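Local coordinates for kinesin-like protein (PDB 5X3E), which probably converts the energy of ATP hydrolysis into force along microtubules, as a kinesin-6 family motor crystallised here in its nucleotide-free state, at residues Asp34-Val39 / Ile405-Cys410; Ile153-Glu158 / Ser207-Asp212; Val219-Ile224 / Ser297-Lys302. All coordinates share one frame; numbering follows the deposited sequence.

Interaction 1: residues Asp34-Val39 / Ile405-Cys410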
loop_
_atom_site.group_PDB
_atom_site.type_symbol
_atom_site.label_atom_id
_atom_site.label_comp_id
_atom_site.label_asym_id
_atom_site.label_seq_id
_atom_site.Cartn_x
_atom_site.Cartn_y
_atom_site.Cartn_z
ATOM N N ASP A 34 -17.337 6.579 0.006
ATOM C CA ASP A 34 -16.239 5.614 0.043
ATOM C C ASP A 34 -15.647 5.595 1.452
ATOM O O ASP A 34 -14.589 6.159 1.731
ATOM C CB ASP A 34 -15.194 5.945 -1.025
ATOM C CG ASP A 34 -14.629 7.348 -0.883
ATOM O OD1 ASP A 34 -13.552 7.617 -1.457
ATOM O OD2 ASP A 34 -15.255 8.174 -0.184
ATOM N N SER A 35 -16.349 4.909 2.347
ATOM C CA SER A 35 -15.871 4.715 3.704
ATOM C C SER A 35 -14.815 3.613 3.718
ATOM O O SER A 35 -14.491 3.013 2.689
ATOM C CB SER A 35 -17.039 4.375 4.628
ATOM O OG SER A 35 -18.043 5.372 4.549
ATOM N N ILE A 36 -14.257 3.338 4.897
ATOM C CA ILE A 36 -13.305 2.243 4.997
ATOM C C ILE A 36 -14.051 0.924 4.834
ATOM O O ILE A 36 -15.160 0.742 5.359
ATOM C CB ILE A 36 -12.535 2.290 6.329
ATOM C CG1 ILE A 36 -11.602 1.078 6.436
ATOM C CG2 ILE A 36 -13.488 2.344 7.512
ATOM C CD1 ILE A 36 -10.762 1.054 7.685
ATOM N N GLU A 37 -13.463 0.008 4.073
ATOM C CA GLU A 37 -13.991 -1.337 3.930
ATOM C C GLU A 37 -12.961 -2.330 4.445
ATOM O O GLU A 37 -11.757 -2.154 4.235
ATOM C CB GLU A 37 -14.347 -1.656 2.474
ATOM C CG GLU A 37 -15.129 -2.952 2.312
ATOM C CD GLU A 37 -15.267 -3.399 0.867
ATOM O OE1 GLU A 37 -16.281 -4.055 0.553
ATOM O OE2 GLU A 37 -14.382 -3.082 0.043
ATOM N N VAL A 38 -13.439 -3.361 5.130
ATOM C CA VAL A 38 -12.596 -4.446 5.612
ATOM C C VAL A 38 -13.084 -5.733 4.969
ATOM O O VAL A 38 -14.268 -6.077 5.076
ATOM C CB VAL A 38 -12.619 -4.559 7.144
ATOM C CG1 VAL A 38 -11.721 -5.691 7.598
ATOM C CG2 VAL A 38 -12.180 -3.251 7.769
ATOM N N VAL A 39 -12.176 -6.440 4.297
ATOM C CA VAL A 39 -12.491 -7.723 3.687
ATOM C C VAL A 39 -11.558 -8.765 4.285
ATOM O O VAL A 39 -10.519 -8.448 4.874
ATOM C CB VAL A 39 -12.375 -7.708 2.149
ATOM C CG1 VAL A 39 -13.177 -6.555 1.561
ATOM C CG2 VAL A 39 -10.915 -7.648 1.718
ATOM N N ILE A 405 -9.724 3.812 2.204
ATOM C CA ILE A 405 -8.981 2.795 2.942
ATOM C C ILE A 405 -9.682 1.457 2.754
ATOM O O ILE A 405 -10.897 1.350 2.960
ATOM C CB ILE A 405 -8.869 3.132 4.441
ATOM C CG1 ILE A 405 -8.266 4.515 4.656
ATOM C CG2 ILE A 405 -8.036 2.080 5.166
ATOM C CD1 ILE A 405 -8.147 4.872 6.124
ATOM N N ARG A 406 -8.924 0.438 2.359
ATOM C CA ARG A 406 -9.422 -0.932 2.357
ATOM C C ARG A 406 -8.435 -1.815 3.105
ATOM O O ARG A 406 -7.236 -1.805 2.807
ATOM C CB ARG A 406 -9.640 -1.469 0.933
ATOM C CG ARG A 406 -10.024 -2.947 0.900
ATOM C CD ARG A 406 -10.617 -3.399 -0.441
ATOM N NE ARG A 406 -11.852 -2.696 -0.785
ATOM C CZ ARG A 406 -11.973 -1.847 -1.801
ATOM N NH1 ARG A 406 -10.935 -1.598 -2.590
ATOM N NH2 ARG A 406 -13.133 -1.250 -2.038
ATOM N N MET A 407 -8.944 -2.596 4.052
ATOM C CA MET A 407 -8.125 -3.525 4.813
ATOM C C MET A 407 -8.484 -4.953 4.428
ATOM O O MET A 407 -9.666 -5.315 4.368
ATOM C CB MET A 407 -8.308 -3.316 6.319
ATOM C CG MET A 407 -7.498 -4.286 7.166
ATOM S SD MET A 407 -6.891 -3.542 8.693
ATOM C CE MET A 407 -8.225 -2.403 9.044
ATOM N N VAL A 408 -7.460 -5.750 4.150
ATOM C CA VAL A 408 -7.611 -7.153 3.790
ATOM C C VAL A 408 -7.106 -7.981 4.963
ATOM O O VAL A 408 -5.893 -8.060 5.202
ATOM C CB VAL A 408 -6.853 -7.495 2.502
ATOM C CG1 VAL A 408 -7.015 -8.965 2.175
ATOM C CG2 VAL A 408 -7.341 -6.623 1.358
ATOM N N ILE A 409 -8.029 -8.579 5.710
ATOM C CA ILE A 409 -7.687 -9.444 6.833
ATOM C C ILE A 409 -7.448 -10.848 6.293
ATOM O O ILE A 409 -8.380 -11.520 5.851
ATOM C CB ILE A 409 -8.787 -9.447 7.900
ATOM C CG1 ILE A 409 -9.085 -8.025 8.365
ATOM C CG2 ILE A 409 -8.377 -10.311 9.083
ATOM C CD1 ILE A 409 -7.918 -7.359 9.028
ATOM N N CYS A 410 -6.196 -11.291 6.325
ATOM C CA CYS A 410 -5.850 -12.656 5.956
ATOM C C CYS A 410 -5.874 -13.525 7.208
ATOM O O CYS A 410 -5.244 -13.183 8.215
ATOM C CB CYS A 410 -4.468 -12.695 5.301
ATOM S SG CYS A 410 -4.364 -11.761 3.745
HETATM O O HOH W 1 -12.080 4.920 3.503
#
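OE2 of E37 is gripped by the guanidinium of R406: NE lies 2.7 Å from E37 OE2, in a salt bridge with an N-H...O angle of 154°, and NH2 of R406 adds a weak second bond to the same oxygen. The oxygen sits at the guanidinium edge, near its plane, but the carboxylate plane is turned 68° from that of the guanidinium. Both side chains leave the same face of the sheet with CG anti to the backbone N (chi1 -170° for E37); E37 then stays extended, while R406 bends at chi3 and brings NE back to the carboxylate. Charges from helix 93-109 complete the cluster: R99 pairs with OE1 of E37 and D103 with NH2 of R406.

Beneath this lies a parallel strand pair, 37-39 beside 405-410, part of the central sheet of the kinesin motor domain. E37 N donates to I405 O and M407 N to E37 O (2.9 Å); further along, V39 N reaches M407 O at 2.8 Å, and I409 N bonds V39 O. Strand 114-119 flanks 405-410 on its other edge, through backbone bonds to R406 and V408.

On the face of V38 and M407 the packing is apolar. V38 CG1 touches I409 CG1 at 3.6 Å, and I36 CD1 meets I405 CG2 at 3.9 Å; I36 and M407 both rest on I367 of helix 350-375. On the E37 and R406 face, V39 CG2 abuts V408 CG2 at 3.7 Å. A water accepts from I405 N and donates a weak bond to D34 O.

Interaction 2: residues Ile153-Glu158 / Ser207-Asp212. With SO4 (sulfate ion), chain T; SO4 (sulfate ion), chain J.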
loop_
_atom_site.group_PDB
_atom_site.type_symbol
_atom_site.label_atom_id
_atom_site.label_comp_id
_atom_site.label_asym_id
_atom_site.label_seq_id
_atom_site.Cartn_x
_atom_site.Cartn_y
_atom_site.Cartn_z
ATOM N N ILE A 153 -2.934 4.544 -17.788
ATOM C CA ILE A 153 -2.565 5.952 -17.901
ATOM C C ILE A 153 -2.162 6.246 -19.337
ATOM O O ILE A 153 -1.730 5.362 -20.084
ATOM C CB ILE A 153 -1.436 6.337 -16.920
ATOM C CG1 ILE A 153 -0.131 5.628 -17.281
ATOM C CG2 ILE A 153 -1.844 6.061 -15.482
ATOM C CD1 ILE A 153 0.956 5.814 -16.249
ATOM N N ASN A 154 -2.332 7.503 -19.733
ATOM C CA ASN A 154 -1.867 8.011 -21.013
ATOM C C ASN A 154 -0.971 9.215 -20.769
ATOM O O ASN A 154 -0.856 9.714 -19.647
ATOM C CB ASN A 154 -3.039 8.396 -21.927
ATOM C CG ASN A 154 -4.038 7.273 -22.091
ATOM O OD1 ASN A 154 -3.664 6.134 -22.377
ATOM N ND2 ASN A 154 -5.317 7.582 -21.897
ATOM N N ASN A 155 -0.320 9.669 -21.839
ATOM C CA ASN A 155 0.541 10.851 -21.790
ATOM C C ASN A 155 1.629 10.696 -20.731
ATOM O O ASN A 155 1.989 11.649 -20.038
ATOM C CB ASN A 155 -0.272 12.121 -21.538
ATOM C CG ASN A 155 -1.290 12.390 -22.627
ATOM O OD1 ASN A 155 -1.193 11.853 -23.730
ATOM N ND2 ASN A 155 -2.264 13.243 -22.327
ATOM N N ARG A 156 2.154 9.483 -20.599
ATOM C CA ARG A 156 3.293 9.253 -19.721
ATOM C C ARG A 156 4.536 9.845 -20.378
ATOM O O ARG A 156 4.875 9.481 -21.506
ATOM C CB ARG A 156 3.495 7.759 -19.485
ATOM C CG ARG A 156 4.183 7.417 -18.178
ATOM C CD ARG A 156 4.776 6.020 -18.214
ATOM N NE ARG A 156 5.981 6.027 -19.035
ATOM C CZ ARG A 156 6.095 5.487 -20.240
ATOM N NH1 ARG A 156 5.070 4.861 -20.807
ATOM N NH2 ARG A 156 7.253 5.578 -20.878
ATOM N N VAL A 157 5.207 10.765 -19.698
ATOM C CA VAL A 157 6.365 11.409 -20.311
ATOM C C VAL A 157 7.659 10.670 -20.017
ATOM O O VAL A 157 7.709 9.779 -19.164
ATOM C CB VAL A 157 6.499 12.877 -19.875
ATOM C CG1 VAL A 157 5.573 13.699 -20.661
ATOM C CG2 VAL A 157 6.206 13.027 -18.386
ATOM N N GLU A 158 8.719 11.061 -20.714
ATOM C CA GLU A 158 10.038 10.531 -20.437
ATOM C C GLU A 158 10.499 10.983 -19.055
ATOM O O GLU A 158 9.918 11.883 -18.425
ATOM C CB GLU A 158 11.036 11.006 -21.488
ATOM C CG GLU A 158 10.641 10.657 -22.917
ATOM C CD GLU A 158 11.445 11.425 -23.953
ATOM O OE1 GLU A 158 11.823 12.594 -23.697
ATOM O OE2 GLU A 158 11.712 10.841 -25.020
ATOM N N SER A 207 -10.449 2.695 -17.614
ATOM C CA SER A 207 -10.623 4.037 -18.146
ATOM C C SER A 207 -10.802 5.027 -17.000
ATOM O O SER A 207 -11.136 4.656 -15.872
ATOM C CB SER A 207 -11.834 4.104 -19.074
ATOM O OG SER A 207 -13.016 3.927 -18.321
ATOM N N GLY A 208 -10.573 6.299 -17.303
ATOM C CA GLY A 208 -10.755 7.335 -16.312
ATOM C C GLY A 208 -9.594 8.301 -16.232
ATOM O O GLY A 208 -9.670 9.313 -15.530
ATOM N N TYR A 209 -8.509 8.002 -16.941
ATOM C CA TYR A 209 -7.380 8.916 -16.968
ATOM C C TYR A 209 -7.756 10.202 -17.693
ATOM O O TYR A 209 -8.462 10.186 -18.701
ATOM C CB TYR A 209 -6.166 8.277 -17.636
ATOM C CG TYR A 209 -4.980 9.214 -17.654
ATOM C CD1 TYR A 209 -4.699 9.996 -18.768
ATOM C CD2 TYR A 209 -4.156 9.336 -16.542
ATOM C CE1 TYR A 209 -3.624 10.866 -18.775
ATOM C CE2 TYR A 209 -3.083 10.201 -16.538
ATOM C CZ TYR A 209 -2.820 10.965 -17.653
ATOM O OH TYR A 209 -1.746 11.825 -17.646
ATOM N N ASN A 210 -7.254 11.321 -17.179
ATOM C CA ASN A 210 -7.577 12.649 -17.691
ATOM C C ASN A 210 -6.585 12.984 -18.799
ATOM O O ASN A 210 -5.455 13.396 -18.532
ATOM C CB ASN A 210 -7.523 13.662 -16.553
ATOM C CG ASN A 210 -7.911 15.054 -16.985
ATOM O OD1 ASN A 210 -8.225 15.301 -18.152
ATOM N ND2 ASN A 210 -7.903 15.981 -16.034
ATOM N N ASP A 211 -7.020 12.841 -20.055
ATOM C CA ASP A 211 -6.119 13.050 -21.186
ATOM C C ASP A 211 -5.640 14.488 -21.323
ATOM O O ASP A 211 -4.690 14.734 -22.074
ATOM C CB ASP A 211 -6.799 12.626 -22.493
ATOM C CG ASP A 211 -6.909 11.120 -22.642
ATOM O OD1 ASP A 211 -6.161 10.396 -21.963
ATOM O OD2 ASP A 211 -7.754 10.657 -23.438
ATOM N N ASP A 212 -6.232 15.432 -20.592
ATOM C CA ASP A 212 -5.692 16.788 -20.540
ATOM C C ASP A 212 -4.511 16.899 -19.592
ATOM O O ASP A 212 -3.937 17.983 -19.459
ATOM C CB ASP A 212 -6.786 17.784 -20.144
ATOM C CG ASP A 212 -7.697 18.131 -21.304
ATOM O OD1 ASP A 212 -7.182 18.301 -22.431
ATOM O OD2 ASP A 212 -8.923 18.222 -21.098
HETATM S S SO4 T . -13.469 0.178 -16.639
HETATM O O1 SO4 T . -12.817 -0.887 -17.397
HETATM O O2 SO4 T . -14.768 0.469 -17.242
HETATM O O3 SO4 T . -13.653 -0.245 -15.252
HETATM O O4 SO4 T . -12.644 1.381 -16.677
HETATM S S SO4 J . -7.300 15.226 -12.267
HETATM O O1 SO4 J . -7.211 13.774 -12.389
HETATM O O2 SO4 J . -8.696 15.636 -12.374
HETATM O O3 SO4 J . -6.765 15.658 -10.976
HETATM O O4 SO4 J . -6.535 15.852 -13.337
#
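Y209 lays one face of its ring against the backbone of I153 and N154: N154 N stands 3.5 Å above the ring plane, offset toward the rim, and I153 CA lies over the same face, 4.0 Å from Y209 CD2. The side chain of I153 joins obliquely, with CB 4.1 Å from Y209 CD2. With CG anti to the backbone N (chi1 -179°), Y209 reaches across to the other loop, and its hydroxyl is hydrogen-bonded to M213 O.

Nearer the surface, ND2 of N154 donates to OD1 of D211 at 2.9 Å. The bond is fairly straight at 158°, arrives on the syn lone pair of OD1 and stays near the amide plane of N154, although the amide and carboxylate planes are 49° apart. N155 ND2 also bonds M213 O, so both loops converge on that carbonyl. D211 sits within an Asx turn, in which N210 OD1 accepts from D212 N. S207 and N210 each hold a sulfate ion, probably from the crystallisation liquor.

I153 follows helix 141-152, and the loop 207-212 runs into strand 213-225; I153 and Y209 both pack on C215 of that strand and on L109 of helix 93-109.

Interaction 3: residues Val219-Ile224 / Ser297-Lys302. With SO4 (sulfate ion), chain C.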
loop_
_atom_site.group_PDB
_atom_site.type_symbol
_atom_site.label_atom_id
_atom_site.label_comp_id
_atom_site.label_asym_id
_atom_site.label_seq_id
_atom_site.Cartn_x
_atom_site.Cartn_y
_atom_site.Cartn_z
ATOM N N VAL A 219 7.723 5.865 -7.334
ATOM C CA VAL A 219 7.451 4.951 -6.235
ATOM C C VAL A 219 8.388 5.278 -5.086
ATOM O O VAL A 219 9.553 5.638 -5.298
ATOM C CB VAL A 219 7.583 3.465 -6.650
ATOM C CG1 VAL A 219 6.596 3.131 -7.762
ATOM C CG2 VAL A 219 9.003 3.143 -7.076
ATOM N N THR A 220 7.864 5.183 -3.871
ATOM C CA THR A 220 8.680 5.141 -2.671
ATOM C C THR A 220 8.416 3.815 -1.977
ATOM O O THR A 220 7.285 3.313 -1.987
ATOM C CB THR A 220 8.381 6.312 -1.712
ATOM O OG1 THR A 220 6.998 6.301 -1.337
ATOM C CG2 THR A 220 8.692 7.631 -2.381
ATOM N N TYR A 221 9.469 3.221 -1.425
ATOM C CA TYR A 221 9.345 1.979 -0.675
ATOM C C TYR A 221 9.958 2.200 0.698
ATOM O O TYR A 221 11.159 2.470 0.809
ATOM C CB TYR A 221 10.018 0.809 -1.395
ATOM C CG TYR A 221 9.561 -0.547 -0.895
ATOM C CD1 TYR A 221 8.525 -0.655 0.028
ATOM C CD2 TYR A 221 10.161 -1.718 -1.350
ATOM C CE1 TYR A 221 8.097 -1.892 0.489
ATOM C CE2 TYR A 221 9.737 -2.964 -0.898
ATOM C CZ TYR A 221 8.704 -3.045 0.022
ATOM O OH TYR A 221 8.277 -4.274 0.478
ATOM N N VAL A 222 9.135 2.088 1.732
ATOM C CA VAL A 222 9.498 2.487 3.083
ATOM C C VAL A 222 9.148 1.365 4.051
ATOM O O VAL A 222 8.149 0.660 3.868
ATOM C CB VAL A 222 8.794 3.805 3.471
ATOM C CG1 VAL A 222 9.028 4.105 4.881
ATOM C CG2 VAL A 222 9.378 4.955 2.674
ATOM N N GLU A 223 9.981 1.183 5.074
ATOM C CA GLU A 223 9.771 0.154 6.082
ATOM C C GLU A 223 9.660 0.802 7.454
ATOM O O GLU A 223 10.471 1.663 7.805
ATOM C CB GLU A 223 10.915 -0.866 6.072
ATOM C CG GLU A 223 10.795 -1.962 7.113
ATOM C CD GLU A 223 12.036 -2.828 7.179
ATOM O OE1 GLU A 223 13.149 -2.269 7.079
ATOM O OE2 GLU A 223 11.900 -4.063 7.323
ATOM N N ILE A 224 8.674 0.377 8.236
ATOM C CA ILE A 224 8.533 0.809 9.622
ATOM C C ILE A 224 8.850 -0.398 10.496
ATOM O O ILE A 224 8.080 -1.367 10.539
ATOM C CB ILE A 224 7.135 1.365 9.909
ATOM C CG1 ILE A 224 6.914 2.653 9.121
ATOM C CG2 ILE A 224 6.960 1.616 11.398
ATOM C CD1 ILE A 224 5.494 3.151 9.165
ATOM N N SER A 297 5.818 -2.878 5.739
ATOM C CA SER A 297 6.389 -2.429 4.478
ATOM C C SER A 297 5.372 -1.565 3.746
ATOM O O SER A 297 4.219 -1.973 3.559
ATOM C CB SER A 297 6.820 -3.617 3.614
ATOM O OG SER A 297 5.740 -4.499 3.417
ATOM N N VAL A 298 5.810 -0.386 3.313
ATOM C CA VAL A 298 4.931 0.624 2.734
ATOM C C VAL A 298 5.428 0.925 1.328
ATOM O O VAL A 298 6.488 1.540 1.149
ATOM C CB VAL A 298 4.887 1.898 3.591
ATOM C CG1 VAL A 298 3.927 2.913 2.989
ATOM C CG2 VAL A 298 4.497 1.556 5.027
ATOM N N PHE A 299 4.670 0.489 0.332
ATOM C CA PHE A 299 4.994 0.738 -1.065
ATOM C C PHE A 299 3.961 1.718 -1.611
ATOM O O PHE A 299 2.769 1.404 -1.670
ATOM C CB PHE A 299 5.022 -0.565 -1.856
ATOM C CG PHE A 299 5.548 -0.411 -3.252
ATOM C CD1 PHE A 299 6.907 -0.449 -3.504
ATOM C CD2 PHE A 299 4.679 -0.231 -4.317
ATOM C CE1 PHE A 299 7.392 -0.309 -4.792
ATOM C CE2 PHE A 299 5.159 -0.089 -5.607
ATOM C CZ PHE A 299 6.517 -0.128 -5.845
ATOM N N THR A 300 4.407 2.919 -1.966
ATOM C CA THR A 300 3.509 3.983 -2.399
ATOM C C THR A 300 3.719 4.260 -3.881
ATOM O O THR A 300 4.829 4.606 -4.302
ATOM C CB THR A 300 3.738 5.252 -1.584
ATOM O OG1 THR A 300 3.525 4.971 -0.195
ATOM C CG2 THR A 300 2.779 6.341 -2.033
ATOM N N ILE A 301 2.651 4.125 -4.658
ATOM C CA ILE A 301 2.647 4.447 -6.079
ATOM C C ILE A 301 2.080 5.848 -6.237
ATOM O O ILE A 301 0.931 6.105 -5.859
ATOM C CB ILE A 301 1.827 3.428 -6.885
ATOM C CG1 ILE A 301 2.290 2.006 -6.565
ATOM C CG2 ILE A 301 1.939 3.719 -8.377
ATOM C CD1 ILE A 301 1.315 0.933 -6.970
ATOM N N LYS A 302 2.888 6.758 -6.769
ATOM C CA LYS A 302 2.492 8.147 -6.954
ATOM C C LYS A 302 2.294 8.442 -8.432
ATOM O O LYS A 302 3.190 8.198 -9.249
ATOM C CB LYS A 302 3.533 9.101 -6.371
ATOM C CG LYS A 302 3.781 8.909 -4.895
ATOM C CD LYS A 302 4.836 9.879 -4.401
ATOM C CE LYS A 302 5.071 9.700 -2.910
ATOM N NZ LYS A 302 6.051 10.682 -2.381
HETATM S S SO4 C . 6.926 9.209 1.016
HETATM O O1 SO4 C . 6.261 10.276 0.267
HETATM O O2 SO4 C . 6.173 7.964 0.879
HETATM O O3 SO4 C . 6.984 9.566 2.427
HETATM O O4 SO4 C . 8.281 9.023 0.519
HETATM O O HOH W 2 5.992 4.412 0.631
HETATM O O HOH W 3 5.482 -5.054 0.335
#
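Strands 219-224 and 297-302 are antiparallel neighbours in the central sheet of the motor domain, with segment axes 4.6 Å apart at closest approach. T220 and T300 form a hydrogen-bonded pair, T300 N donating to T220 O at 2.9 Å; V222 and V298 form another. Between them, Y221 and F299 are a non-hydrogen-bonded pair whose rings meet T-shaped, the edge of F299 toward the face of Y221, with centroids 5.4 Å apart and planes at 80°. F299 CD1 lies 3.7 Å from Y221 CG, while CZ of F299 touches V219 CG1 at 3.8 Å. The Y221 hydroxyl bonds E278 and accepts a hydrogen bond from a water that is also bonded to S297 OG.

On the opposite face, a water donates to T220 OG1 and V298 O and bonds T300 OG1, joining both strands. T220 OG1, set between backbone N and carbonyl carbon (chi1 58°), also donates to O2 of a sulfate at 2.9 Å. The extended K302 brings NZ within 2.7 Å of sulfate O1 and has a salt bridge to D261.

Helix 267-281 covers the aromatic face through F274, which meets both rings; I301 packs on helix 141-152, and strand 325-333 continues the sheet beyond 297-302.

Interactions 1 and 3 belong to the same mixed sheet, with centres about 19 Å apart; strands 114-119 and 325-333 connect them across it, in the order 404-411, 114-119, 325-333, 296-307. Interaction 2 lies farther out, with its centre about 28 Å from that of interaction 1 and about 23 Å from that of interaction 3. It nevertheless leads into the sheet, because 207-212 precedes strand 213-225, which carries 219-224. Helix 93-109 serves both interactions 1 and 2, and helix 141-152 runs from the neighbourhood of interaction 3 to I153. I409 and S297 come near the probable P-loop (G120, G125, K126, T127) without touching it.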